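Local coordinates for protein beta-porphyranase A (Bacteroides plebeius, PDB 4AW7) that cleaves the sulfated red-seaweed polysaccharide porphyran at its beta-1,4 linkages between galactose and alpha-L-galactose-6-sulfate, yielding mainly disaccharides, at residues Asn469-Lys475 / Leu583-Thr589; Glu84-Tyr88 / Gln112-Ile118; Trp200-Phe205 / Arg544-Phe548; Ser247-Asp252 / Asn303-Arg307. All blocks are in the same frame, centred on the assembly; numbering follows the deposited sequence. Where two conformers were deposited one is given.

Contact 1: residues Asn469-Lys475 / Leu583-Thr589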
loop_
_atom_site.group_PDB
_atom_site.type_symbol
_atom_site.label_atom_id
_atom_site.label_comp_id
_atom_site.label_asym_id
_atom_site.label_seq_id
_atom_site.Cartn_x
_atom_site.Cartn_y
_atom_site.Cartn_z
ATOM N N ASN A 469 6.379 10.619 27.268
ATOM C CA ASN A 469 7.533 10.264 26.428
ATOM C C ASN A 469 7.037 10.161 24.981
ATOM O O ASN A 469 5.836 10.101 24.741
ATOM C CB ASN A 469 8.120 8.898 26.872
ATOM C CG ASN A 469 9.626 8.738 26.591
ATOM O OD1 ASN A 469 10.282 9.572 25.942
ATOM N ND2 ASN A 469 10.179 7.626 27.100
ATOM N N SER A 470 7.978 10.154 24.050
ATOM C CA SER A 470 7.705 9.765 22.670
ATOM C C SER A 470 8.700 8.721 22.216
ATOM O O SER A 470 9.780 8.582 22.808
ATOM C CB SER A 470 7.764 10.965 21.742
ATOM O OG SER A 470 9.106 11.215 21.331
ATOM N N ILE A 471 8.327 7.987 21.178
ATOM C CA ILE A 471 9.206 7.013 20.553
ATOM C C ILE A 471 9.125 7.244 19.054
ATOM O O ILE A 471 8.011 7.448 18.515
ATOM C CB ILE A 471 8.848 5.571 20.977
ATOM C CG1 ILE A 471 9.968 4.582 20.601
ATOM C CG2 ILE A 471 7.469 5.116 20.458
ATOM C CD1 ILE A 471 9.763 3.163 21.188
ATOM N N ILE A 472 10.271 7.333 18.388
ATOM C CA ILE A 472 10.344 7.713 16.984
ATOM C C ILE A 472 10.912 6.550 16.182
ATOM O O ILE A 472 12.021 6.098 16.454
ATOM C CB ILE A 472 11.199 8.975 16.728
ATOM C CG1 ILE A 472 10.658 10.154 17.581
ATOM C CG2 ILE A 472 11.233 9.289 15.239
ATOM C CD1 ILE A 472 11.410 11.470 17.380
ATOM N N ARG A 473 10.128 6.067 15.226
ATOM C CA ARG A 473 10.550 4.995 14.331
ATOM C C ARG A 473 11.267 5.570 13.116
ATOM O O ARG A 473 10.698 6.370 12.378
ATOM C CB ARG A 473 9.359 4.151 13.861
ATOM C CG ARG A 473 9.740 2.901 13.075
ATOM C CD ARG A 473 10.019 3.092 11.620
ATOM N NE ARG A 473 8.833 3.262 10.784
ATOM C CZ ARG A 473 8.635 4.242 9.917
ATOM N NH1 ARG A 473 9.358 5.333 9.915
ATOM N NH2 ARG A 473 7.663 4.130 9.026
ATOM N N ASN A 474 12.527 5.202 12.936
ATOM C CA ASN A 474 13.275 5.545 11.736
ATOM C C ASN A 474 13.723 4.269 11.052
ATOM O O ASN A 474 13.990 3.257 11.692
ATOM C CB ASN A 474 14.448 6.466 12.038
ATOM C CG ASN A 474 14.003 7.919 12.138
ATOM O OD1 ASN A 474 14.025 8.501 13.232
ATOM N ND2 ASN A 474 13.579 8.488 11.027
ATOM N N LYS A 475 13.825 4.334 9.725
ATOM C CA LYS A 475 14.347 3.258 8.912
ATOM C C LYS A 475 15.661 3.697 8.302
ATOM O O LYS A 475 15.795 4.839 7.850
ATOM C CB LYS A 475 13.358 2.912 7.775
ATOM C CG LYS A 475 12.081 2.285 8.295
ATOM C CD LYS A 475 11.110 1.966 7.161
ATOM C CE LYS A 475 9.866 1.346 7.668
ATOM N NZ LYS A 475 9.010 0.910 6.562
ATOM N N LEU A 583 17.275 -1.500 8.501
ATOM C CA LEU A 583 17.201 -1.493 9.957
ATOM C C LEU A 583 16.073 -0.559 10.399
ATOM O O LEU A 583 15.987 0.574 9.944
ATOM C CB LEU A 583 18.516 -1.039 10.610
ATOM C CG LEU A 583 19.656 -2.037 10.548
ATOM C CD1 LEU A 583 20.928 -1.420 11.074
ATOM C CD2 LEU A 583 19.299 -3.284 11.341
ATOM N N GLN A 584 15.233 -1.044 11.304
ATOM C CA GLN A 584 14.171 -0.229 11.903
ATOM C C GLN A 584 14.563 0.025 13.358
ATOM O O GLN A 584 14.891 -0.916 14.072
ATOM C CB GLN A 584 12.821 -0.915 11.842
ATOM C CG GLN A 584 11.836 -0.177 12.723
ATOM C CD GLN A 584 10.433 -0.663 12.606
ATOM O OE1 GLN A 584 9.819 -0.481 11.564
ATOM N NE2 GLN A 584 9.869 -1.235 13.720
ATOM N N VAL A 585 14.556 1.281 13.742
ATOM C CA VAL A 585 14.913 1.690 15.108
ATOM C C VAL A 585 13.750 2.514 15.675
ATOM O O VAL A 585 13.300 3.458 15.041
ATOM C CB VAL A 585 16.205 2.502 15.140
ATOM C CG1 VAL A 585 16.587 2.838 16.566
ATOM C CG2 VAL A 585 17.358 1.760 14.446
ATOM N N GLU A 586 13.267 2.104 16.835
ATOM C CA GLU A 586 12.251 2.858 17.528
ATOM C C GLU A 586 12.876 3.382 18.813
ATOM O O GLU A 586 13.125 2.644 19.764
ATOM C CB GLU A 586 11.086 1.961 17.764
ATOM C CG GLU A 586 10.406 1.529 16.480
ATOM C CD GLU A 586 9.257 0.618 16.796
ATOM O OE1 GLU A 586 9.499 -0.520 17.243
ATOM O OE2 GLU A 586 8.105 1.062 16.687
ATOM N N LYS A 587 13.179 4.682 18.803
ATOM C CA LYS A 587 14.026 5.280 19.824
ATOM C C LYS A 587 13.238 6.271 20.671
ATOM O O LYS A 587 12.584 7.179 20.133
ATOM C CB LYS A 587 15.144 6.058 19.099
ATOM C CG LYS A 587 16.024 6.756 20.059
ATOM C CD LYS A 587 17.191 7.466 19.327
ATOM C CE LYS A 587 17.786 8.465 20.267
ATOM N NZ LYS A 587 18.976 9.108 19.685
ATOM N N TYR A 588 13.337 6.144 21.993
ATOM C CA TYR A 588 12.770 7.124 22.895
ATOM C C TYR A 588 13.407 8.488 22.719
ATOM O O TYR A 588 14.624 8.635 22.713
ATOM C CB TYR A 588 12.873 6.668 24.347
ATOM C CG TYR A 588 11.975 5.507 24.642
ATOM C CD1 TYR A 588 10.601 5.642 24.549
ATOM C CD2 TYR A 588 12.475 4.282 25.005
ATOM C CE1 TYR A 588 9.761 4.600 24.823
ATOM C CE2 TYR A 588 11.636 3.196 25.271
ATOM C CZ TYR A 588 10.276 3.353 25.160
ATOM O OH TYR A 588 9.488 2.277 25.452
ATOM N N THR A 589 12.565 9.508 22.555
ATOM C CA THR A 589 12.984 10.845 22.203
ATOM C C THR A 589 12.104 11.827 22.963
ATOM O O THR A 589 10.913 11.562 23.276
ATOM C CB THR A 589 12.917 11.069 20.654
ATOM O OG1 THR A 589 13.521 9.969 19.966
ATOM C CG2 THR A 589 13.551 12.367 20.223
HETATM O O HOH W 1 7.359 0.809 10.586
#
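Ile472 and Lys587 face each other as an antiparallel hydrogen-bonded pair, Ile472 N to Lys587 O at 2.9 Å and Lys587 N to Ile472 O at 3.0 Å. Asn474 with Val585 repeats the pattern, while at the far end the Ser470–Thr589 pair keeps one good bond, Thr589 N to Ser470 O, and one weak one. Lys587 O is gripped from opposite faces of its plane, by Ile472 N and by the hydroxyl of Thr589, which curls back along its own strand.

Apolar contacts lie on both faces. Beside Tyr588, Ile471 sends CG1 anti to its backbone N (chi1 -166°), which lays CD1 over one face of the ring, 4.2 Å from the centroid, in a CH-pi contact. On the opposite side of the sheet Ile472 CD1 packs 3.6 Å from Thr589 CB; beta-branched residues such as these suit extended strands.

The long polar side chains pack by their methylenes. Arg473 CG lies 3.7 Å from Glu586 CG, and its bent chain crosses that of Gln584 at about a right angle. A water accepts from Arg473 NE and lies within bonding distance of Gln584 OE1. The charged ends have partners beyond the pair: Asp309 and the carbonyl of Glu306 for Arg473, Arg30 and Arg504 for Glu586.

Strand 29-32 lies beyond 469-475 and strand 503-514 beyond 583-589, making this an interior antiparallel ladder of a mixed five-stranded sheet.

Contact 2: residues Glu84-Tyr88 / Gln112-Ile118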
loop_
_atom_site.group_PDB
_atom_site.type_symbol
_atom_site.label_atom_id
_atom_site.label_comp_id
_atom_site.label_asym_id
_atom_site.label_seq_id
_atom_site.Cartn_x
_atom_site.Cartn_y
_atom_site.Cartn_z
ATOM N N GLU A 84 -7.120 10.362 -32.956
ATOM C CA GLU A 84 -5.855 9.824 -33.408
ATOM C C GLU A 84 -4.878 9.815 -32.244
ATOM O O GLU A 84 -4.606 10.857 -31.665
ATOM C CB GLU A 84 -5.269 10.685 -34.529
ATOM C CG GLU A 84 -5.913 10.598 -35.895
ATOM C CD GLU A 84 -5.060 11.332 -36.936
ATOM O OE1 GLU A 84 -3.920 10.884 -37.210
ATOM O OE2 GLU A 84 -5.504 12.382 -37.430
ATOM N N VAL A 85 -4.258 8.655 -32.006
ATOM C CA VAL A 85 -3.240 8.532 -30.975
ATOM C C VAL A 85 -2.089 9.477 -31.286
ATOM O O VAL A 85 -1.718 9.643 -32.460
ATOM C CB VAL A 85 -2.757 7.074 -30.824
ATOM C CG1 VAL A 85 -2.075 6.550 -32.090
ATOM C CG2 VAL A 85 -1.836 6.958 -29.628
ATOM N N GLY A 86 -1.522 10.108 -30.266
ATOM C CA GLY A 86 -0.368 10.930 -30.437
ATOM C C GLY A 86 -0.581 12.256 -31.125
ATOM O O GLY A 86 0.426 12.910 -31.454
ATOM N N LYS A 87 -1.839 12.618 -31.342
ATOM C CA LYS A 87 -2.185 13.914 -31.930
ATOM C C LYS A 87 -3.077 14.671 -30.938
ATOM O O LYS A 87 -4.109 14.156 -30.492
ATOM C CB LYS A 87 -2.908 13.683 -33.243
ATOM C CG LYS A 87 -2.140 12.842 -34.277
ATOM C CD LYS A 87 -1.195 13.629 -35.197
ATOM C CE LYS A 87 0.219 13.741 -34.643
ATOM N NZ LYS A 87 1.250 13.564 -35.714
ATOM N N TYR A 88 -2.690 15.913 -30.636
ATOM C CA TYR A 88 -3.274 16.668 -29.518
ATOM C C TYR A 88 -3.961 17.942 -30.018
ATOM O O TYR A 88 -3.495 18.577 -30.985
ATOM C CB TYR A 88 -2.192 16.945 -28.464
ATOM C CG TYR A 88 -1.522 15.651 -28.093
ATOM C CD1 TYR A 88 -2.238 14.638 -27.465
ATOM C CD2 TYR A 88 -0.208 15.408 -28.422
ATOM C CE1 TYR A 88 -1.656 13.404 -27.183
ATOM C CE2 TYR A 88 0.392 14.204 -28.108
ATOM C CZ TYR A 88 -0.360 13.180 -27.510
ATOM O OH TYR A 88 0.234 11.954 -27.225
ATOM N N GLN A 112 -5.221 3.852 -28.309
ATOM C CA GLN A 112 -5.714 5.222 -28.453
ATOM C C GLN A 112 -4.897 6.237 -27.702
ATOM O O GLN A 112 -4.971 7.435 -27.980
ATOM C CB GLN A 112 -7.187 5.303 -27.996
ATOM C CG GLN A 112 -8.192 4.567 -28.915
ATOM C CD GLN A 112 -8.307 3.075 -28.708
ATOM O OE1 GLN A 112 -7.880 2.544 -27.700
ATOM N NE2 GLN A 112 -8.885 2.383 -29.682
ATOM N N HIS A 113 -4.094 5.751 -26.743
ATOM C CA HIS A 113 -3.324 6.585 -25.857
ATOM C C HIS A 113 -1.835 6.543 -26.081
ATOM O O HIS A 113 -1.164 7.539 -25.931
ATOM C CB HIS A 113 -3.653 6.245 -24.395
ATOM C CG HIS A 113 -5.105 6.366 -24.068
ATOM N ND1 HIS A 113 -5.684 5.707 -23.005
ATOM C CD2 HIS A 113 -6.102 7.070 -24.667
ATOM C CE1 HIS A 113 -6.975 6.008 -22.970
ATOM N NE2 HIS A 113 -7.258 6.813 -23.979
ATOM N N ILE A 114 -1.297 5.345 -26.331
ATOM C CA ILE A 114 0.114 5.167 -26.620
ATOM C C ILE A 114 0.215 4.165 -27.785
ATOM O O ILE A 114 -0.634 3.296 -27.918
ATOM C CB ILE A 114 0.935 4.715 -25.400
ATOM C CG1 ILE A 114 2.446 4.800 -25.665
ATOM C CG2 ILE A 114 0.506 3.313 -24.921
ATOM C CD1 ILE A 114 3.322 4.549 -24.439
ATOM N N GLN A 115 1.197 4.354 -28.663
ATOM C CA GLN A 115 1.365 3.481 -29.825
ATOM C C GLN A 115 2.775 3.650 -30.324
ATOM O O GLN A 115 3.426 4.657 -30.086
ATOM C CB GLN A 115 0.332 3.845 -30.915
ATOM C CG GLN A 115 0.368 3.036 -32.216
ATOM C CD GLN A 115 0.191 1.558 -31.997
ATOM O OE1 GLN A 115 1.089 0.899 -31.462
ATOM N NE2 GLN A 115 -0.951 1.009 -32.434
ATOM N N GLY A 116 3.269 2.641 -31.035
ATOM C CA GLY A 116 4.557 2.782 -31.702
ATOM C C GLY A 116 4.574 4.033 -32.564
ATOM O O GLY A 116 3.581 4.378 -33.197
ATOM N N GLY A 117 5.711 4.699 -32.545
ATOM C CA GLY A 117 5.912 5.874 -33.383
ATOM C C GLY A 117 5.477 7.171 -32.754
ATOM O O GLY A 117 5.709 8.240 -33.304
ATOM N N ILE A 118 4.853 7.105 -31.582
ATOM C CA ILE A 118 4.428 8.309 -30.867
ATOM C C ILE A 118 5.589 9.252 -30.569
ATOM O O ILE A 118 6.686 8.820 -30.216
ATOM C CB ILE A 118 3.647 7.930 -29.559
ATOM C CG1 ILE A 118 2.877 9.128 -29.026
ATOM C CG2 ILE A 118 4.557 7.300 -28.540
ATOM C CD1 ILE A 118 1.851 8.728 -27.972
HETATM O O HOH W 2 -1.687 9.927 -27.257
#
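Val85 plugs the contact, pressing CG2 against the backbone of the opposite loop, 3.6 Å from both Gln112 O and His113 C. Its other methyl, CG1, sits between the backbone N and the carbonyl carbon (chi1 63°) and meets Gln115 CB at 3.8 Å, so the compact, branched valine touches two parts of the loop at once. Next to it Ile118 lays CG1 4.0 Å from Gly86 CA, where a side chain on the glycine would crowd it; the positive phi of Gly86 also suits the residue. Two type II beta turns, Glu84 to Lys87 and Gln115 to Ile118, thus meet in the loops that follow helix 74-82 and strand 104-106 of the parallel catalytic sheet. Looser, water-mediated contact takes over beside Tyr88. Its OH lies 3.7 Å from Ile118 CD1, and one water connects that OH, Gly86 N and His113 O, a polar bridge between the loops. The exposed Glu84 and Lys87 flank this part on the solvent side.

Contact 3: residues Trp200-Phe205 / Arg544-Phe548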
loop_
_atom_site.group_PDB
_atom_site.type_symbol
_atom_site.label_atom_id
_atom_site.label_comp_id
_atom_site.label_asym_id
_atom_site.label_seq_id
_atom_site.Cartn_x
_atom_site.Cartn_y
_atom_site.Cartn_z
ATOM N N TRP A 200 9.004 -9.310 -8.333
ATOM C CA TRP A 200 10.393 -8.898 -8.462
ATOM C C TRP A 200 11.323 -10.088 -8.641
ATOM O O TRP A 200 12.312 -10.033 -9.424
ATOM C CB TRP A 200 10.839 -8.074 -7.268
ATOM C CG TRP A 200 10.017 -6.843 -6.945
ATOM C CD1 TRP A 200 10.000 -6.243 -5.711
ATOM C CD2 TRP A 200 9.192 -6.007 -7.805
ATOM N NE1 TRP A 200 9.221 -5.127 -5.740
ATOM C CE2 TRP A 200 8.718 -4.944 -7.008
ATOM C CE3 TRP A 200 8.791 -6.046 -9.147
ATOM C CZ2 TRP A 200 7.845 -3.967 -7.506
ATOM C CZ3 TRP A 200 7.932 -5.072 -9.625
ATOM C CH2 TRP A 200 7.460 -4.058 -8.805
ATOM N N GLU A 201 11.060 -11.140 -7.885
ATOM C CA GLU A 201 11.863 -12.346 -7.856
ATOM C C GLU A 201 11.833 -13.175 -9.138
ATOM O O GLU A 201 12.703 -14.056 -9.277
ATOM C CB GLU A 201 11.393 -13.244 -6.694
ATOM C CG GLU A 201 10.045 -13.979 -6.848
ATOM C CD GLU A 201 8.783 -13.145 -6.658
ATOM O OE1 GLU A 201 8.840 -11.935 -6.420
ATOM O OE2 GLU A 201 7.694 -13.726 -6.713
ATOM N N ASP A 202 10.856 -13.010 -10.025
ATOM C CA ASP A 202 10.764 -13.879 -11.202
ATOM C C ASP A 202 12.048 -13.863 -12.018
ATOM O O ASP A 202 12.727 -12.852 -12.168
ATOM C CB ASP A 202 9.587 -13.511 -12.097
ATOM C CG ASP A 202 8.293 -14.203 -11.757
ATOM O OD1 ASP A 202 8.238 -14.990 -10.808
ATOM O OD2 ASP A 202 7.286 -13.919 -12.462
ATOM N N GLY A 203 12.388 -15.035 -12.538
ATOM C CA GLY A 203 13.556 -15.147 -13.391
ATOM C C GLY A 203 14.847 -14.847 -12.662
ATOM O O GLY A 203 15.733 -14.179 -13.179
ATOM N N ASN A 204 14.921 -15.253 -11.390
ATOM C CA ASN A 204 16.111 -14.971 -10.605
ATOM C C ASN A 204 16.344 -13.467 -10.490
ATOM O O ASN A 204 17.471 -12.996 -10.560
ATOM C CB ASN A 204 17.330 -15.620 -11.267
ATOM C CG ASN A 204 18.369 -16.009 -10.283
ATOM O OD1 ASN A 204 18.041 -16.411 -9.161
ATOM N ND2 ASN A 204 19.635 -15.952 -10.697
ATOM N N PHE A 205 15.253 -12.713 -10.333
ATOM C CA PHE A 205 15.211 -11.247 -10.252
ATOM C C PHE A 205 15.437 -10.548 -11.588
ATOM O O PHE A 205 15.522 -9.336 -11.654
ATOM C CB PHE A 205 16.096 -10.677 -9.135
ATOM C CG PHE A 205 15.521 -10.948 -7.761
ATOM C CD1 PHE A 205 15.766 -12.130 -7.125
ATOM C CD2 PHE A 205 14.696 -10.019 -7.126
ATOM C CE1 PHE A 205 15.210 -12.403 -5.884
ATOM C CE2 PHE A 205 14.166 -10.272 -5.873
ATOM C CZ PHE A 205 14.422 -11.446 -5.250
ATOM N N ARG A 544 3.959 -21.465 -3.441
ATOM C CA ARG A 544 4.733 -20.696 -4.395
ATOM C C ARG A 544 6.002 -21.523 -4.639
ATOM O O ARG A 544 6.485 -22.223 -3.769
ATOM C CB ARG A 544 4.998 -19.267 -3.827
ATOM C CG ARG A 544 3.752 -18.318 -3.848
ATOM C CD ARG A 544 3.896 -17.000 -3.047
ATOM N NE ARG A 544 5.181 -16.399 -3.354
ATOM C CZ ARG A 544 5.429 -15.484 -4.291
ATOM N NH1 ARG A 544 4.474 -14.958 -5.034
ATOM N NH2 ARG A 544 6.667 -15.119 -4.486
ATOM N N ASN A 545 6.561 -21.424 -5.794
ATOM C CA ASN A 545 7.830 -22.014 -6.080
ATOM C C ASN A 545 8.985 -21.189 -5.511
ATOM O O ASN A 545 10.019 -21.744 -5.068
ATOM C CB ASN A 545 7.933 -22.107 -7.617
ATOM C CG ASN A 545 9.294 -22.570 -8.100
ATOM O OD1 ASN A 545 9.762 -23.627 -7.717
ATOM N ND2 ASN A 545 9.919 -21.776 -8.971
ATOM N N ILE A 546 8.818 -19.851 -5.489
ATOM C CA ILE A 546 9.817 -18.953 -4.939
ATOM C C ILE A 546 9.215 -18.265 -3.748
ATOM O O ILE A 546 8.154 -17.641 -3.851
ATOM C CB ILE A 546 10.297 -17.881 -5.954
ATOM C CG1 ILE A 546 10.712 -18.530 -7.290
ATOM C CG2 ILE A 546 11.390 -17.030 -5.307
ATOM C CD1 ILE A 546 10.696 -17.552 -8.470
ATOM N N PHE A 547 9.900 -18.357 -2.618
ATOM C CA PHE A 547 9.567 -17.543 -1.463
ATOM C C PHE A 547 10.137 -16.162 -1.694
ATOM O O PHE A 547 11.310 -16.004 -1.966
ATOM C CB PHE A 547 10.195 -18.083 -0.185
ATOM C CG PHE A 547 9.932 -17.227 1.048
ATOM C CD1 PHE A 547 8.779 -17.370 1.741
ATOM C CD2 PHE A 547 10.827 -16.239 1.429
ATOM C CE1 PHE A 547 8.510 -16.578 2.858
ATOM C CE2 PHE A 547 10.568 -15.450 2.566
ATOM C CZ PHE A 547 9.417 -15.634 3.249
ATOM N N PHE A 548 9.289 -15.137 -1.626
ATOM C CA PHE A 548 9.752 -13.752 -1.636
ATOM C C PHE A 548 9.058 -13.030 -0.511
ATOM O O PHE A 548 7.844 -12.848 -0.546
ATOM C CB PHE A 548 9.520 -13.061 -2.975
ATOM C CG PHE A 548 10.088 -11.668 -3.021
ATOM C CD1 PHE A 548 11.422 -11.429 -2.733
ATOM C CD2 PHE A 548 9.298 -10.584 -3.372
ATOM C CE1 PHE A 548 11.945 -10.181 -2.748
ATOM C CE2 PHE A 548 9.838 -9.286 -3.438
ATOM C CZ PHE A 548 11.165 -9.093 -3.133
HETATM O O HOH W 3 5.041 -13.110 -7.228
#
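Phe548 and Glu201 meet with ring and carboxylate planes only 25° apart, Glu201 OE1 lying 3.4 Å from Phe548 CD2. With CG held between the backbone N and the carbonyl carbon (chi1 73°) and a bend at chi2, the glutamate chain folds over toward the strand. Its CG packs 3.7 Å from Ile546 CG2, while OE2 takes a 2.8 Å salt bridge from Arg544 NH2. NH2 approaches OE2 from above the carboxylate plane, while OE2 lies near the guanidinium plane. A water linking Glu201 OE2 to Arg544 NH1 doubles the connection, and Arg544 NH2 also bonds to Ile546 O, which steadies the guanidinium. An alanine in place of Glu201 is likely to leave Arg544 without its charge mate and to open a gap beside Ile546 and Phe548.

Two rings flank the phenylalanine. Phe205 turns its edge toward the Phe548 face, an offset edge-to-face pair with centroids 5.6 Å apart and planes at 74°, whereas Trp200 meets it rim to rim, Trp200 CD1 to Phe548 CE2 at 3.8 Å. The loop before helix 206-210 and edge strand 546-555 meet directly and both pack on helix 245-262, while Ser579 of strand 577-589 touches Phe205 and Phe548.

Contact 4: residues Ser247-Asp252 / Asn303-Arg307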
loop_
_atom_site.group_PDB
_atom_site.type_symbol
_atom_site.label_atom_id
_atom_site.label_comp_id
_atom_site.label_asym_id
_atom_site.label_seq_id
_atom_site.Cartn_x
_atom_site.Cartn_y
_atom_site.Cartn_z
ATOM N N SER A 247 4.171 -8.674 0.405
ATOM C CA SER A 247 3.978 -7.259 0.116
ATOM C C SER A 247 5.018 -6.423 0.838
ATOM O O SER A 247 5.430 -5.378 0.334
ATOM C CB SER A 247 2.551 -6.806 0.477
ATOM O OG SER A 247 2.234 -6.946 1.841
ATOM N N GLU A 248 5.386 -6.824 2.062
ATOM C CA GLU A 248 6.419 -6.102 2.777
ATOM C C GLU A 248 7.744 -6.068 2.012
ATOM O O GLU A 248 8.403 -5.052 1.925
ATOM C CB GLU A 248 6.605 -6.671 4.195
ATOM C CG GLU A 248 5.361 -6.596 5.110
ATOM C CD GLU A 248 5.042 -5.261 5.755
ATOM O OE1 GLU A 248 5.772 -4.272 5.550
ATOM O OE2 GLU A 248 4.020 -5.262 6.496
ATOM N N ALA A 249 8.139 -7.222 1.458
ATOM C CA ALA A 249 9.349 -7.320 0.627
ATOM C C ALA A 249 9.213 -6.544 -0.670
ATOM O O ALA A 249 10.176 -5.946 -1.138
ATOM C CB ALA A 249 9.716 -8.769 0.313
ATOM N N VAL A 250 8.045 -6.607 -1.304
ATOM C CA VAL A 250 7.802 -5.899 -2.555
ATOM C C VAL A 250 8.056 -4.392 -2.376
ATOM O O VAL A 250 8.756 -3.761 -3.184
ATOM C CB VAL A 250 6.363 -6.174 -3.051
ATOM C CG1 VAL A 250 5.935 -5.143 -4.099
ATOM C CG2 VAL A 250 6.275 -7.608 -3.614
ATOM N N LEU A 251 7.468 -3.835 -1.316
ATOM C CA LEU A 251 7.610 -2.407 -1.085
ATOM C C LEU A 251 8.971 -2.034 -0.527
ATOM O O LEU A 251 9.546 -1.017 -0.919
ATOM C CB LEU A 251 6.464 -1.890 -0.190
ATOM C CG LEU A 251 5.049 -2.105 -0.734
ATOM C CD1 LEU A 251 4.062 -1.542 0.269
ATOM C CD2 LEU A 251 4.843 -1.520 -2.119
ATOM N N ASP A 252 9.530 -2.883 0.332
ATOM C CA ASP A 252 10.886 -2.646 0.800
ATOM C C ASP A 252 11.892 -2.600 -0.347
ATOM O O ASP A 252 12.839 -1.822 -0.282
ATOM C CB ASP A 252 11.333 -3.717 1.800
ATOM C CG ASP A 252 10.857 -3.492 3.216
ATOM O OD1 ASP A 252 9.938 -2.672 3.449
ATOM O OD2 ASP A 252 11.434 -4.129 4.149
ATOM N N ASN A 303 0.080 -2.919 7.174
ATOM C CA ASN A 303 1.380 -2.725 6.491
ATOM C C ASN A 303 1.483 -1.264 6.094
ATOM O O ASN A 303 2.461 -0.562 6.373
ATOM C CB ASN A 303 1.396 -3.702 5.256
ATOM C CG ASN A 303 2.552 -3.510 4.271
ATOM O OD1 ASN A 303 3.280 -2.504 4.288
ATOM N ND2 ASN A 303 2.741 -4.513 3.357
ATOM N N LEU A 304 0.463 -0.786 5.386
ATOM C CA LEU A 304 0.534 0.547 4.805
ATOM C C LEU A 304 0.460 1.642 5.855
ATOM O O LEU A 304 1.078 2.693 5.685
ATOM C CB LEU A 304 -0.541 0.711 3.728
ATOM C CG LEU A 304 -0.503 -0.299 2.590
ATOM C CD1 LEU A 304 -1.585 -0.026 1.570
ATOM C CD2 LEU A 304 0.886 -0.399 1.957
ATOM N N MET A 305 -0.246 1.431 6.973
ATOM C CA MET A 305 -0.224 2.384 8.081
ATOM C C MET A 305 1.180 2.612 8.612
ATOM O O MET A 305 1.567 3.743 8.932
ATOM C CB MET A 305 -1.159 1.929 9.202
ATOM C CG MET A 305 -2.629 2.203 8.859
ATOM S SD MET A 305 -3.689 1.542 10.154
ATOM C CE MET A 305 -5.209 2.370 9.773
ATOM N N GLU A 306 1.968 1.537 8.674
ATOM C CA GLU A 306 3.354 1.599 9.137
ATOM C C GLU A 306 4.289 2.244 8.120
ATOM O O GLU A 306 5.478 2.421 8.440
ATOM C CB GLU A 306 3.847 0.206 9.468
ATOM C CG GLU A 306 3.296 -0.328 10.776
ATOM C CD GLU A 306 3.814 0.449 11.981
ATOM O OE1 GLU A 306 5.042 0.491 12.172
ATOM O OE2 GLU A 306 3.023 1.019 12.747
ATOM N N ARG A 307 3.792 2.668 6.976
ATOM C CA ARG A 307 4.569 3.356 5.963
ATOM C C ARG A 307 4.092 4.804 5.735
ATOM O O ARG A 307 4.434 5.427 4.726
ATOM C CB ARG A 307 4.556 2.598 4.639
ATOM C CG ARG A 307 5.079 1.180 4.748
ATOM C CD ARG A 307 5.204 0.562 3.396
ATOM N NE ARG A 307 5.566 -0.850 3.487
ATOM C CZ ARG A 307 6.769 -1.386 3.276
ATOM N NH1 ARG A 307 7.790 -0.652 2.862
ATOM N NH2 ARG A 307 6.920 -2.689 3.445
HETATM O O HOH W 4 5.025 -1.909 6.828
#
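Segment 247-252 of helix 245-262 passes the end of helix 293-305; the CA atoms come nearest at Glu248 and Asn303, 7.1 Å apart, and the gap widens to 9.6 Å between those of Leu251 and Arg307, which the long arginine spans. Extended from CG to NE, with chi2 -173°, Arg307 grips Asp252 OD1 end-on, NH1 and NH2 each at 3.0 Å. NH2 also meets Glu248 OE1 at 2.9 Å, on the anti side of the carboxylate. Within its own segment Arg307 NE bonds Asn303 OD1 almost straight (172°), which fixes the guanidinium's rotation. Leu251 CB lies over the centre of one guanidinium face, 3.5 Å from Arg307 CZ. Beside it, the Glu248 carboxylate and the Asn303 amide stack with planes 15° apart. Leu251 CD1 and Leu304 CD2 close the apolar side at 3.8 Å. A methionine in place of Arg307 would probably take one of their positive partners from the buried acids Glu248 and Asp252, and leave Asn303 OD1 without its NE donor. Arg508 pairs with both acids as well, and Glu255 with Arg307, completing a buried salt-bridge network between helix 245-262 and the turn that ends helix 293-305, outside strand 268-276 of the (beta/alpha)8 barrel.

Contact 4 is the core member, fully buried about 6 Å from the chain's centre, whereas contacts 1, 2 and 3 are partly buried and farther out. Contacts 1 and 3 reach the same five-stranded sheet: contact 1 is an interior ladder built on backbone bonds, contact 3 an attachment of its edge strand by a salt bridge and aromatic rings. Contact 4 touches both: Arg473 NH2 to Glu306 O and Phe548 on Ala249 and Val250 tie the sheet to the barrel's helical layer, while Trp200 NE1 to Val250 O ties loop to helix. Contact 2 stands apart, on the opposite side of the centre from contact 1, where loops meet by small apolar groups and a shared water rather than by charges.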